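Local structure of citrate lyase, subunit 1 (Methanosaeta concilii, 6HXI) at residues G5-D10 with A235-F240; V58-L63 with G101-F106; E270-T275 with S328-G333; A358-Q363 with G393-V398. The protein probably catalyses, as part of ATP citrate lyase, the ATP-driven cleavage of citrate with coenzyme A to acetyl-CoA and oxaloacetate. One frame throughout, in Å; residues are numbered along the deposited sequence.

Contact 1. Residues G5-D10 with A235-F240; sequences GIREYD and AFPEPF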
loop_
_atom_site.group_PDB
_atom_site.type_symbol
_atom_site.label_atom_id
_atom_site.label_comp_id
_atom_site.label_asym_id
_atom_site.label_seq_id
_atom_site.Cartn_x
_atom_site.Cartn_y
_atom_site.Cartn_z
ATOM N N GLY C 5 20.315 51.831 33.823
ATOM C CA GLY C 5 19.785 53.160 34.096
ATOM C C GLY C 5 18.929 53.683 32.958
ATOM O O GLY C 5 19.163 53.341 31.802
ATOM N N ILE C 6 17.893 54.461 33.286
ATOM C CA ILE C 6 16.984 55.010 32.266
ATOM C C ILE C 6 16.884 56.519 32.404
ATOM O O ILE C 6 17.085 57.052 33.496
ATOM C CB ILE C 6 15.587 54.299 32.210
ATOM C CG1 ILE C 6 14.849 54.330 33.572
ATOM C CG2 ILE C 6 15.728 52.864 31.697
ATOM C CD1 ILE C 6 13.354 54.095 33.460
ATOM N N ARG C 7 16.574 57.207 31.301
ATOM C CA ARG C 7 16.397 58.652 31.296
ATOM C C ARG C 7 15.242 59.029 32.192
ATOM O O ARG C 7 14.256 58.286 32.295
ATOM C CB ARG C 7 16.141 59.202 29.881
ATOM C CG ARG C 7 17.314 59.016 28.949
ATOM C CD ARG C 7 17.284 59.947 27.758
ATOM N NE ARG C 7 18.029 59.370 26.638
ATOM C CZ ARG C 7 19.357 59.377 26.529
ATOM N NH1 ARG C 7 19.947 58.794 25.493
ATOM N NH2 ARG C 7 20.105 59.940 27.471
ATOM N N GLU C 8 15.388 60.187 32.853
ATOM C CA GLU C 8 14.383 60.818 33.714
ATOM C C GLU C 8 13.076 60.920 32.903
ATOM O O GLU C 8 12.008 60.650 33.443
ATOM C CB GLU C 8 14.878 62.213 34.126
ATOM C CG GLU C 8 14.155 62.831 35.308
ATOM C CD GLU C 8 14.691 64.187 35.744
ATOM O OE1 GLU C 8 15.923 64.409 35.664
ATOM O OE2 GLU C 8 13.874 65.023 36.191
ATOM N N TYR C 9 13.186 61.250 31.591
ATOM C CA TYR C 9 12.087 61.341 30.626
ATOM C C TYR C 9 11.274 60.040 30.612
ATOM O O TYR C 9 10.053 60.083 30.779
ATOM C CB TYR C 9 12.638 61.675 29.219
ATOM C CG TYR C 9 11.610 61.590 28.112
ATOM C CD1 TYR C 9 10.592 62.533 28.004
ATOM C CD2 TYR C 9 11.652 60.564 27.171
ATOM C CE1 TYR C 9 9.641 62.462 26.986
ATOM C CE2 TYR C 9 10.685 60.460 26.172
ATOM C CZ TYR C 9 9.687 61.422 26.074
ATOM O OH TYR C 9 8.733 61.360 25.083
ATOM N N ASP C 10 11.968 58.896 30.491
ATOM C CA ASP C 10 11.403 57.555 30.449
ATOM C C ASP C 10 10.787 57.121 31.788
ATOM O O ASP C 10 9.678 56.570 31.802
ATOM C CB ASP C 10 12.472 56.560 29.972
ATOM C CG ASP C 10 13.004 56.823 28.565
ATOM O OD1 ASP C 10 12.195 57.180 27.674
ATOM O OD2 ASP C 10 14.220 56.605 28.337
ATOM N N ALA C 235 14.034 53.003 25.449
ATOM C CA ALA C 235 15.284 52.379 25.029
ATOM C C ALA C 235 16.351 52.731 26.071
ATOM O O ALA C 235 16.338 53.850 26.597
ATOM C CB ALA C 235 15.690 52.892 23.653
ATOM N N PHE C 236 17.241 51.771 26.404
ATOM C CA PHE C 236 18.301 52.015 27.383
ATOM C C PHE C 236 19.393 52.947 26.832
ATOM O O PHE C 236 19.942 52.691 25.758
ATOM C CB PHE C 236 18.900 50.704 27.941
ATOM C CG PHE C 236 17.954 49.807 28.707
ATOM C CD1 PHE C 236 17.372 50.233 29.895
ATOM C CD2 PHE C 236 17.700 48.512 28.278
ATOM C CE1 PHE C 236 16.504 49.402 30.607
ATOM C CE2 PHE C 236 16.849 47.675 29.000
ATOM C CZ PHE C 236 16.246 48.132 30.155
ATOM N N PRO C 237 19.695 54.053 27.534
ATOM C CA PRO C 237 20.730 54.967 27.033
ATOM C C PRO C 237 22.147 54.505 27.367
ATOM O O PRO C 237 22.342 53.722 28.297
ATOM C CB PRO C 237 20.402 56.275 27.747
ATOM C CG PRO C 237 19.789 55.862 29.042
ATOM C CD PRO C 237 19.117 54.532 28.809
ATOM N N GLU C 238 23.142 55.016 26.626
ATOM C CA GLU C 238 24.548 54.715 26.911
ATOM C C GLU C 238 24.990 55.632 28.066
ATOM O O GLU C 238 24.441 56.736 28.182
ATOM C CB GLU C 238 25.437 54.955 25.666
ATOM C CG GLU C 238 25.251 53.941 24.542
ATOM C CD GLU C 238 25.932 52.593 24.699
ATOM O OE1 GLU C 238 26.838 52.290 23.889
ATOM O OE2 GLU C 238 25.531 51.818 25.598
ATOM N N PRO C 239 25.964 55.242 28.930
ATOM C CA PRO C 239 26.406 56.174 29.989
ATOM C C PRO C 239 27.057 57.433 29.404
ATOM O O PRO C 239 27.490 57.407 28.246
ATOM C CB PRO C 239 27.402 55.350 30.805
ATOM C CG PRO C 239 27.857 54.296 29.891
ATOM C CD PRO C 239 26.731 53.980 28.972
ATOM N N PHE C 240 27.083 58.538 30.180
ATOM C CA PHE C 240 27.654 59.816 29.743
ATOM C C PHE C 240 29.092 59.661 29.237
ATOM O O PHE C 240 29.899 58.959 29.853
ATOM C CB PHE C 240 27.559 60.883 30.850
ATOM C CG PHE C 240 28.273 62.185 30.556
ATOM C CD1 PHE C 240 27.775 63.072 29.606
ATOM C CD2 PHE C 240 29.441 62.527 31.232
ATOM C CE1 PHE C 240 28.433 64.278 29.337
ATOM C CE2 PHE C 240 30.103 63.729 30.955
ATOM C CZ PHE C 240 29.593 64.596 30.012
#
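The two backbones come nearest at Ile6 and Phe236, whose CA atoms are 5.9 Å apart. Residues 235-240 form an irregular link that follows strand 209-220 and passes strand 3-6 just ahead of helix 8-18. Pro237 fills the middle of the contact. Its CD sits 3.2 Å from Gly5 O, and its ring then slides along the Arg7 side chain, the two running in opposite directions. Pro237 CB lies 3.3 Å above one face of the Arg7 guanidinium, toward the rim of that group. Phe236 turns an edge of its ring to the strand: its CD1 is 3.6 Å from Ile6 CG2. That methyl stands anti to the carbonyl carbon of Ile6, because CG1 takes the place between N and C (chi1 57°). Leu219 of strand 209-220 touches both Ile6 and Phe236. Arg7, at the N-cap of helix 8-18, gives its NH2 to Asp61 O and makes a cation-pi contact with Tyr105. The two segments themselves are joined by van der Waals packing. The proline covers a flat cation whose polar bonding is directed elsewhere, which suggests that shape, more than charge, holds the link here.

Contact 2. Residues V58-L63 with G101-F106; sequences VKPDQL and GRLSYF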
loop_
_atom_site.group_PDB
_atom_site.type_symbol
_atom_site.label_atom_id
_atom_site.label_comp_id
_atom_site.label_asym_id
_atom_site.label_seq_id
_atom_site.Cartn_x
_atom_site.Cartn_y
_atom_site.Cartn_z
ATOM N N VAL C 58 14.338 73.001 31.903
ATOM C CA VAL C 58 15.106 72.246 30.920
ATOM C C VAL C 58 16.469 71.896 31.549
ATOM O O VAL C 58 17.151 72.764 32.101
ATOM C CB VAL C 58 15.150 72.880 29.491
ATOM C CG1 VAL C 58 15.607 74.332 29.502
ATOM C CG2 VAL C 58 15.958 72.040 28.506
ATOM N N LYS C 59 16.787 70.594 31.561
ATOM C CA LYS C 59 17.986 70.032 32.182
ATOM C C LYS C 59 18.545 68.835 31.385
ATOM O O LYS C 59 17.759 68.121 30.750
ATOM C CB LYS C 59 17.686 69.623 33.645
ATOM C CG LYS C 59 16.474 68.700 33.828
ATOM C CD LYS C 59 16.042 68.610 35.278
ATOM C CE LYS C 59 14.609 68.176 35.401
ATOM N NZ LYS C 59 14.263 67.773 36.794
ATOM N N PRO C 60 19.885 68.572 31.415
ATOM C CA PRO C 60 20.413 67.409 30.677
ATOM C C PRO C 60 19.994 66.062 31.287
ATOM O O PRO C 60 20.042 65.890 32.508
ATOM C CB PRO C 60 21.932 67.621 30.700
ATOM C CG PRO C 60 22.182 68.466 31.885
ATOM C CD PRO C 60 20.963 69.300 32.123
ATOM N N ASP C 61 19.555 65.125 30.423
ATOM C CA ASP C 61 19.089 63.793 30.797
ATOM C C ASP C 61 20.060 62.723 30.278
ATOM O O ASP C 61 19.703 61.912 29.422
ATOM C CB ASP C 61 17.649 63.571 30.286
ATOM C CG ASP C 61 16.857 62.504 31.026
ATOM O OD1 ASP C 61 17.426 61.866 31.950
ATOM O OD2 ASP C 61 15.672 62.306 30.688
ATOM N N GLN C 62 21.292 62.724 30.804
ATOM C CA GLN C 62 22.329 61.781 30.383
ATOM C C GLN C 62 22.893 60.961 31.554
ATOM O O GLN C 62 24.047 60.511 31.522
ATOM C CB GLN C 62 23.423 62.507 29.583
ATOM C CG GLN C 62 23.064 62.687 28.115
ATOM C CD GLN C 62 24.041 63.577 27.394
ATOM O OE1 GLN C 62 24.019 64.799 27.536
ATOM N NE2 GLN C 62 24.904 62.982 26.584
ATOM N N LEU C 63 22.029 60.714 32.563
ATOM C CA LEU C 63 22.290 59.915 33.773
ATOM C C LEU C 63 23.335 60.583 34.695
ATOM O O LEU C 63 24.455 60.086 34.850
ATOM C CB LEU C 63 22.643 58.431 33.443
ATOM C CG LEU C 63 21.776 57.720 32.376
ATOM C CD1 LEU C 63 22.416 56.442 31.903
ATOM C CD2 LEU C 63 20.403 57.405 32.897
ATOM N N GLY C 101 32.705 64.360 28.137
ATOM C CA GLY C 101 31.783 64.062 27.047
ATOM C C GLY C 101 30.950 65.254 26.630
ATOM O O GLY C 101 30.946 66.280 27.319
ATOM N N ARG C 102 30.239 65.130 25.494
ATOM C CA ARG C 102 29.378 66.200 24.981
ATOM C C ARG C 102 27.952 66.050 25.500
ATOM O O ARG C 102 27.493 64.925 25.706
ATOM C CB ARG C 102 29.377 66.248 23.439
ATOM C CG ARG C 102 30.695 66.703 22.799
ATOM C CD ARG C 102 30.566 66.848 21.292
ATOM N NE ARG C 102 31.862 66.745 20.618
ATOM C CZ ARG C 102 32.314 65.646 20.017
ATOM N NH1 ARG C 102 31.571 64.547 19.979
ATOM N NH2 ARG C 102 33.507 65.642 19.439
ATOM N N LEU C 103 27.252 67.181 25.718
ATOM C CA LEU C 103 25.852 67.165 26.157
ATOM C C LEU C 103 24.975 66.902 24.920
ATOM O O LEU C 103 25.141 67.590 23.917
ATOM C CB LEU C 103 25.462 68.492 26.834
ATOM C CG LEU C 103 26.058 68.783 28.214
ATOM C CD1 LEU C 103 25.785 70.218 28.628
ATOM C CD2 LEU C 103 25.523 67.825 29.283
ATOM N N SER C 104 24.090 65.882 24.948
ATOM C CA SER C 104 23.275 65.553 23.765
ATOM C C SER C 104 21.777 65.347 24.030
ATOM O O SER C 104 20.983 65.472 23.095
ATOM C CB SER C 104 23.847 64.338 23.041
ATOM O OG SER C 104 25.147 64.599 22.540
ATOM N N TYR C 105 21.392 65.006 25.278
ATOM C CA TYR C 105 19.988 64.765 25.632
ATOM C C TYR C 105 19.513 65.670 26.753
ATOM O O TYR C 105 20.186 65.787 27.777
ATOM C CB TYR C 105 19.726 63.281 25.925
ATOM C CG TYR C 105 19.935 62.405 24.706
ATOM C CD1 TYR C 105 18.903 62.176 23.802
ATOM C CD2 TYR C 105 21.171 61.810 24.451
ATOM C CE1 TYR C 105 19.097 61.394 22.662
ATOM C CE2 TYR C 105 21.379 61.032 23.313
ATOM C CZ TYR C 105 20.338 60.820 22.424
ATOM O OH TYR C 105 20.533 60.026 21.316
ATOM N N PHE C 106 18.367 66.339 26.531
ATOM C CA PHE C 106 17.778 67.304 27.469
ATOM C C PHE C 106 16.292 67.076 27.681
ATOM O O PHE C 106 15.546 66.866 26.718
ATOM C CB PHE C 106 18.001 68.757 26.983
ATOM C CG PHE C 106 19.447 69.154 26.811
ATOM C CD1 PHE C 106 20.111 68.925 25.609
ATOM C CD2 PHE C 106 20.147 69.754 27.848
ATOM C CE1 PHE C 106 21.459 69.261 25.460
ATOM C CE2 PHE C 106 21.493 70.094 27.700
ATOM C CZ PHE C 106 22.137 69.850 26.504
#
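Pro60, Phe106 and Leu103 form the apolar centre. Pro60 and Phe106 are an antiparallel non-hydrogen-bonded pair in a small antiparallel sheet of the ATP-grasp domain, where strands 56-60 and 106-110 are neighbours. Their CA atoms are only 4.2 Å apart, and both side chains leave the same face, which helix 79-89 covers. Pro60 CB meets Phe106 CE2 at 3.9 Å and Leu103 CD2 on another flank. Val58 CG2 touches Phe106 CB farther along the strand; CG1 takes the place between N and the carbonyl carbon (chi1 53°), which leaves CG2 anti to N.

Polar bonds begin where the strand ends. Asp61 N donates to Tyr105 O over 2.8 Å, arriving from above the carbonyl plane. The Asp61 carboxylate turns elsewhere, to the backbone N of Glu8 and Tyr9. Gln62 stretches across residues 102-105, its CG at the edge of the Tyr105 ring and its amide plane steeply turned from that ring. Gln62 NE2 reaches Arg102 O in a weak bond of 3.4 Å. Gln62 OE1 accepts from Ser104 N and, weakly but nearly straight, from Tyr105 N. With a leucine in its place, both N-H groups would probably lose this acceptor and Arg102 O its weak donor. Ser104 N stands 2.8 Å from Gln62 OE1, above the carbonyl plane.

Contact 3. Residues E270-T275 with S328-G333; sequences EGRVWT and SKNPNG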
loop_
_atom_site.group_PDB
_atom_site.type_symbol
_atom_site.label_atom_id
_atom_site.label_comp_id
_atom_site.label_asym_id
_atom_site.label_seq_id
_atom_site.Cartn_x
_atom_site.Cartn_y
_atom_site.Cartn_z
ATOM N N GLU C 270 41.345 51.757 19.674
ATOM C CA GLU C 270 42.763 51.796 19.302
ATOM C C GLU C 270 43.679 50.915 20.190
ATOM O O GLU C 270 44.908 51.012 20.093
ATOM C CB GLU C 270 43.287 53.254 19.240
ATOM C CG GLU C 270 42.474 54.205 18.369
ATOM C CD GLU C 270 42.111 53.693 16.990
ATOM O OE1 GLU C 270 43.035 53.340 16.220
ATOM O OE2 GLU C 270 40.897 53.645 16.682
ATOM N N GLY C 271 43.084 50.054 21.016
ATOM C CA GLY C 271 43.823 49.140 21.883
ATOM C C GLY C 271 44.395 47.958 21.123
ATOM O O GLY C 271 43.755 47.453 20.192
ATOM N N ARG C 272 45.605 47.509 21.501
ATOM C CA ARG C 272 46.263 46.384 20.836
ATOM C C ARG C 272 45.970 45.015 21.512
ATOM O O ARG C 272 46.328 43.985 20.937
ATOM C CB ARG C 272 47.780 46.623 20.628
ATOM C CG ARG C 272 48.637 46.780 21.894
ATOM C CD ARG C 272 50.126 46.967 21.586
ATOM N NE ARG C 272 50.681 45.843 20.825
ATOM C CZ ARG C 272 51.175 44.733 21.367
ATOM N NH1 ARG C 272 51.221 44.593 22.687
ATOM N NH2 ARG C 272 51.627 43.755 20.595
ATOM N N VAL C 273 45.290 44.995 22.690
ATOM C CA VAL C 273 44.940 43.723 23.349
ATOM C C VAL C 273 43.438 43.406 23.203
ATOM O O VAL C 273 42.578 44.081 23.790
ATOM C CB VAL C 273 45.412 43.565 24.821
ATOM C CG1 VAL C 273 45.197 42.125 25.317
ATOM C CG2 VAL C 273 46.858 43.989 24.994
ATOM N N TRP C 274 43.132 42.380 22.424
ATOM C CA TRP C 274 41.742 41.979 22.266
ATOM C C TRP C 274 41.519 40.626 22.922
ATOM O O TRP C 274 42.442 39.794 23.017
ATOM C CB TRP C 274 41.302 41.996 20.800
ATOM C CG TRP C 274 41.233 43.372 20.214
ATOM C CD1 TRP C 274 42.281 44.143 19.802
ATOM C CD2 TRP C 274 40.047 44.137 19.965
ATOM N NE1 TRP C 274 41.820 45.341 19.307
ATOM C CE2 TRP C 274 40.452 45.361 19.387
ATOM C CE3 TRP C 274 38.679 43.917 20.192
ATOM C CZ2 TRP C 274 39.541 46.359 19.041
ATOM C CZ3 TRP C 274 37.773 44.897 19.817
ATOM C CH2 TRP C 274 38.206 46.100 19.256
ATOM N N THR C 275 40.310 40.430 23.429
ATOM C CA THR C 275 39.992 39.199 24.118
ATOM C C THR C 275 38.694 38.561 23.648
ATOM O O THR C 275 37.700 39.249 23.368
ATOM C CB THR C 275 39.949 39.424 25.643
ATOM O OG1 THR C 275 38.992 40.444 25.963
ATOM C CG2 THR C 275 41.322 39.731 26.246
ATOM N N SER C 328 42.202 49.681 12.171
ATOM C CA SER C 328 43.443 50.435 12.331
ATOM C C SER C 328 44.672 49.519 12.313
ATOM O O SER C 328 44.628 48.410 12.847
ATOM C CB SER C 328 43.408 51.216 13.638
ATOM O OG SER C 328 44.501 52.114 13.765
ATOM N N LYS C 329 45.768 49.994 11.702
ATOM C CA LYS C 329 47.036 49.270 11.635
ATOM C C LYS C 329 47.955 49.834 12.719
ATOM O O LYS C 329 48.258 51.034 12.721
ATOM C CB LYS C 329 47.657 49.368 10.229
ATOM C CG LYS C 329 48.834 48.423 10.003
ATOM C CD LYS C 329 49.210 48.340 8.528
ATOM C CE LYS C 329 50.534 47.650 8.315
ATOM N NZ LYS C 329 50.687 47.187 6.913
ATOM N N ASN C 330 48.361 48.965 13.658
ATOM C CA ASN C 330 49.166 49.355 14.808
ATOM C C ASN C 330 50.573 48.734 14.836
ATOM O O ASN C 330 50.678 47.505 14.753
ATOM C CB ASN C 330 48.406 48.992 16.092
ATOM C CG ASN C 330 48.837 49.720 17.339
ATOM O OD1 ASN C 330 49.439 49.139 18.251
ATOM N ND2 ASN C 330 48.453 50.984 17.453
ATOM N N PRO C 331 51.661 49.548 15.016
ATOM C CA PRO C 331 53.003 48.951 15.192
ATOM C C PRO C 331 53.028 48.175 16.519
ATOM O O PRO C 331 52.213 48.465 17.405
ATOM C CB PRO C 331 53.942 50.157 15.199
ATOM C CG PRO C 331 53.107 51.298 15.612
ATOM C CD PRO C 331 51.699 51.018 15.173
ATOM N N ASN C 332 53.923 47.161 16.637
ATOM C CA ASN C 332 54.041 46.154 17.724
ATOM C C ASN C 332 52.979 45.061 17.453
ATOM O O ASN C 332 52.943 44.039 18.144
ATOM C CB ASN C 332 53.848 46.708 19.175
ATOM C CG ASN C 332 54.471 48.035 19.567
ATOM O OD1 ASN C 332 54.007 48.682 20.518
ATOM N ND2 ASN C 332 55.530 48.470 18.884
ATOM N N GLY C 333 52.139 45.301 16.441
ATOM C CA GLY C 333 51.035 44.441 16.048
ATOM C C GLY C 333 49.875 44.566 17.009
ATOM O O GLY C 333 49.737 45.575 17.707
#
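Arg272 reaches the 328-333 loop through two turns of its side chain. CG sits between the backbone N and the carbonyl carbon (chi1 63°), and the chain bends again at chi3 (-59°), which brings the guanidinium alongside Asn332 and Gly333. Glu270 is folded too, with a bend at chi2 that carries OE1 toward Ser328.

The guanidinium uses two N-H groups on two successive carbonyls. Arg272 NH2 donates to Asn332 O over 2.8 Å. Arg272 NE donates to Gly333 O over a longer 3.3 Å. Both oxygens lie near the guanidinium edge, tilted somewhat from its plane, and both donors stand well above their carbonyl planes. Asn332 CB comes 3.7 Å from Arg272 NE. The carbonyls belong to the end of a type II turn from Asn330 to Gly333, itself closed by a weak bond from Gly333 N to Asn330 O. Farther out, Ser328 OG donates a hydrogen bond to Glu270 OE1 at 3.1 Å.

The contact lies at the surface of the citrate-binding region, where strand 273-275 runs parallel to strand 334-338 at the margin of the sheet. Arg272 also bonds through its backbone to Val335. The arginine thus ties the turn that leads into strand 334-338 to the start of its neighbour. Because it bonds to backbone oxygens, its grip probably depends on the shape of the turn more than on the side chains there.

Contact 4. Residues A358-Q363 with G393-V398; sequences ALEEYQ and GKRLGV
Gln363 runs out along Leu396, the two side chains passing in opposite directions. Its CB lies 3.8 Å from Leu396 CD1. CG, anti to the backbone N (chi1 -178°), meets the same methyl and comes within 3.6 Å of Leu396 O. CD is farther from that carbonyl, and OE1 is 3.9 Å from Leu396 CD1. With an alanine here CG and the amide are gone, and the CD1 methyl and carbonyl of Leu396 would probably lose their cover on this side. Leu396 also packs inward: CD1 is 3.7 Å from Leu359 O, and CD2 is 4.1 Å from Leu359 CB. Nearer the surface Glu360 and Arg395 form a salt bridge, with Arg395 NH1 at 2.8 Å from Glu360 OE2. The hydrogen bond within the bridge is weak. The carboxylate meets the guanidinium at its edge, the two planes turned 76° apart. The Arg395 chain is extended from CG to NE, which carries NH1 across to Glu360. The contact joins the end of helix 348-361 and the first residue of helix 363-368 to the weakly bonded last turn of helix 382-396. Leu359 reaches Ile373 of strand 371-376 and Leu322 of helix 311-325, while Leu366 of helix 363-368 touches both Leu359 and Leu396.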
loop_
_atom_site.group_PDB
_atom_site.type_symbol
_atom_site.label_atom_id
_atom_site.label_comp_id
_atom_site.label_asym_id
_atom_site.label_seq_id
_atom_site.Cartn_x
_atom_site.Cartn_y
_atom_site.Cartn_z
ATOM N N ALA C 358 35.566 32.391 11.015
ATOM C CA ALA C 358 35.749 33.838 10.979
ATOM C C ALA C 358 37.208 34.186 10.699
ATOM O O ALA C 358 37.452 35.026 9.833
ATOM C CB ALA C 358 35.291 34.465 12.276
ATOM N N LEU C 359 38.171 33.494 11.373
ATOM C CA LEU C 359 39.613 33.702 11.186
ATOM C C LEU C 359 40.051 33.426 9.751
ATOM O O LEU C 359 40.876 34.175 9.222
ATOM C CB LEU C 359 40.454 32.891 12.183
ATOM C CG LEU C 359 40.406 33.331 13.650
ATOM C CD1 LEU C 359 40.950 32.250 14.555
ATOM C CD2 LEU C 359 41.165 34.620 13.880
ATOM N N GLU C 360 39.458 32.386 9.110
ATOM C CA GLU C 360 39.688 32.016 7.706
ATOM C C GLU C 360 39.278 33.169 6.792
ATOM O O GLU C 360 40.001 33.482 5.845
ATOM C CB GLU C 360 38.879 30.765 7.332
ATOM C CG GLU C 360 39.608 29.451 7.561
ATOM C CD GLU C 360 38.778 28.198 7.340
ATOM O OE1 GLU C 360 37.796 27.986 8.090
ATOM O OE2 GLU C 360 39.146 27.398 6.449
ATOM N N GLU C 361 38.117 33.799 7.082
ATOM C CA GLU C 361 37.572 34.917 6.311
ATOM C C GLU C 361 38.367 36.202 6.448
ATOM O O GLU C 361 38.437 36.975 5.490
ATOM C CB GLU C 361 36.094 35.152 6.646
ATOM C CG GLU C 361 35.180 34.494 5.630
ATOM C CD GLU C 361 33.697 34.680 5.870
ATOM O OE1 GLU C 361 33.240 35.846 5.922
ATOM O OE2 GLU C 361 32.983 33.654 5.968
ATOM N N TYR C 362 38.952 36.437 7.635
ATOM C CA TYR C 362 39.755 37.622 7.941
ATOM C C TYR C 362 41.266 37.427 7.707
ATOM O O TYR C 362 42.039 38.296 8.098
ATOM C CB TYR C 362 39.459 38.119 9.371
ATOM C CG TYR C 362 38.287 39.070 9.419
ATOM C CD1 TYR C 362 36.980 38.596 9.479
ATOM C CD2 TYR C 362 38.478 40.448 9.368
ATOM C CE1 TYR C 362 35.893 39.469 9.489
ATOM C CE2 TYR C 362 37.399 41.331 9.378
ATOM C CZ TYR C 362 36.109 40.836 9.436
ATOM O OH TYR C 362 35.043 41.698 9.442
ATOM N N GLN C 363 41.668 36.324 7.022
ATOM C CA GLN C 363 43.047 35.926 6.676
ATOM C C GLN C 363 43.942 37.067 6.158
ATOM O O GLN C 363 45.054 37.227 6.672
ATOM C CB GLN C 363 43.031 34.760 5.667
ATOM C CG GLN C 363 44.405 34.227 5.267
ATOM C CD GLN C 363 44.314 33.190 4.174
ATOM O OE1 GLN C 363 44.541 32.000 4.403
ATOM N NE2 GLN C 363 43.999 33.619 2.953
ATOM N N GLY C 393 46.476 27.589 12.115
ATOM C CA GLY C 393 47.750 28.288 12.302
ATOM C C GLY C 393 48.858 27.874 11.348
ATOM O O GLY C 393 49.747 28.671 11.049
ATOM N N LYS C 394 48.812 26.629 10.858
ATOM C CA LYS C 394 49.791 26.110 9.902
ATOM C C LYS C 394 49.481 26.539 8.441
ATOM O O LYS C 394 50.321 26.333 7.558
ATOM C CB LYS C 394 49.897 24.573 10.016
ATOM C CG LYS C 394 50.505 24.079 11.325
ATOM C CD LYS C 394 50.477 22.553 11.429
ATOM C CE LYS C 394 50.096 22.061 12.813
ATOM N NZ LYS C 394 51.180 22.265 13.818
ATOM N N ARG C 395 48.297 27.135 8.184
ATOM C CA ARG C 395 47.924 27.537 6.822
ATOM C C ARG C 395 47.540 29.032 6.661
ATOM O O ARG C 395 47.622 29.555 5.549
ATOM C CB ARG C 395 46.810 26.619 6.267
ATOM C CG ARG C 395 45.446 26.770 6.936
ATOM C CD ARG C 395 44.413 25.867 6.296
ATOM N NE ARG C 395 43.052 26.250 6.676
ATOM C CZ ARG C 395 42.390 25.755 7.718
ATOM N NH1 ARG C 395 41.162 26.170 7.986
ATOM N NH2 ARG C 395 42.951 24.837 8.496
ATOM N N LEU C 396 47.113 29.695 7.753
ATOM C CA LEU C 396 46.655 31.089 7.778
ATOM C C LEU C 396 47.752 32.124 7.530
ATOM O O LEU C 396 47.479 33.152 6.908
ATOM C CB LEU C 396 45.913 31.393 9.100
ATOM C CG LEU C 396 44.738 32.387 9.046
ATOM C CD1 LEU C 396 43.600 31.882 8.158
ATOM C CD2 LEU C 396 44.173 32.615 10.415
ATOM N N GLY C 397 48.959 31.861 8.026
ATOM C CA GLY C 397 50.088 32.775 7.872
ATOM C C GLY C 397 50.237 33.769 9.007
ATOM O O GLY C 397 50.932 34.779 8.868
ATOM N N VAL C 398 49.568 33.493 10.137
ATOM C CA VAL C 398 49.606 34.302 11.363
ATOM C C VAL C 398 49.966 33.384 12.550
ATOM O O VAL C 398 49.537 32.222 12.557
ATOM C CB VAL C 398 48.318 35.151 11.632
ATOM C CG1 VAL C 398 48.186 36.309 10.645
ATOM C CG2 VAL C 398 47.058 34.298 11.650
#

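How the contacts relate
The contacts form two groups. Contact 2 is nested in the loop closed by contact 1, and their centres are 10 Å apart. They touch directly, with Ile6 O packed against Leu63 CD2 at 3.4 Å. Contacts 3 and 4 follow in series in the citrate-binding region. Their centres are about 17 Å apart and their nearest atoms about 10 Å. Contacts 2 and 4 are farthest apart, 45 Å between centres. Residues 235-240 of contact 1 lie between strand 209-220 and helix 246-256. The Phe236 side chain lies about 13 Å from a bound sodium ion; Asp255, Thr258 and Ala260 form the sodium site. Gly259, Gly307 and Phe345 line the coenzyme A pocket.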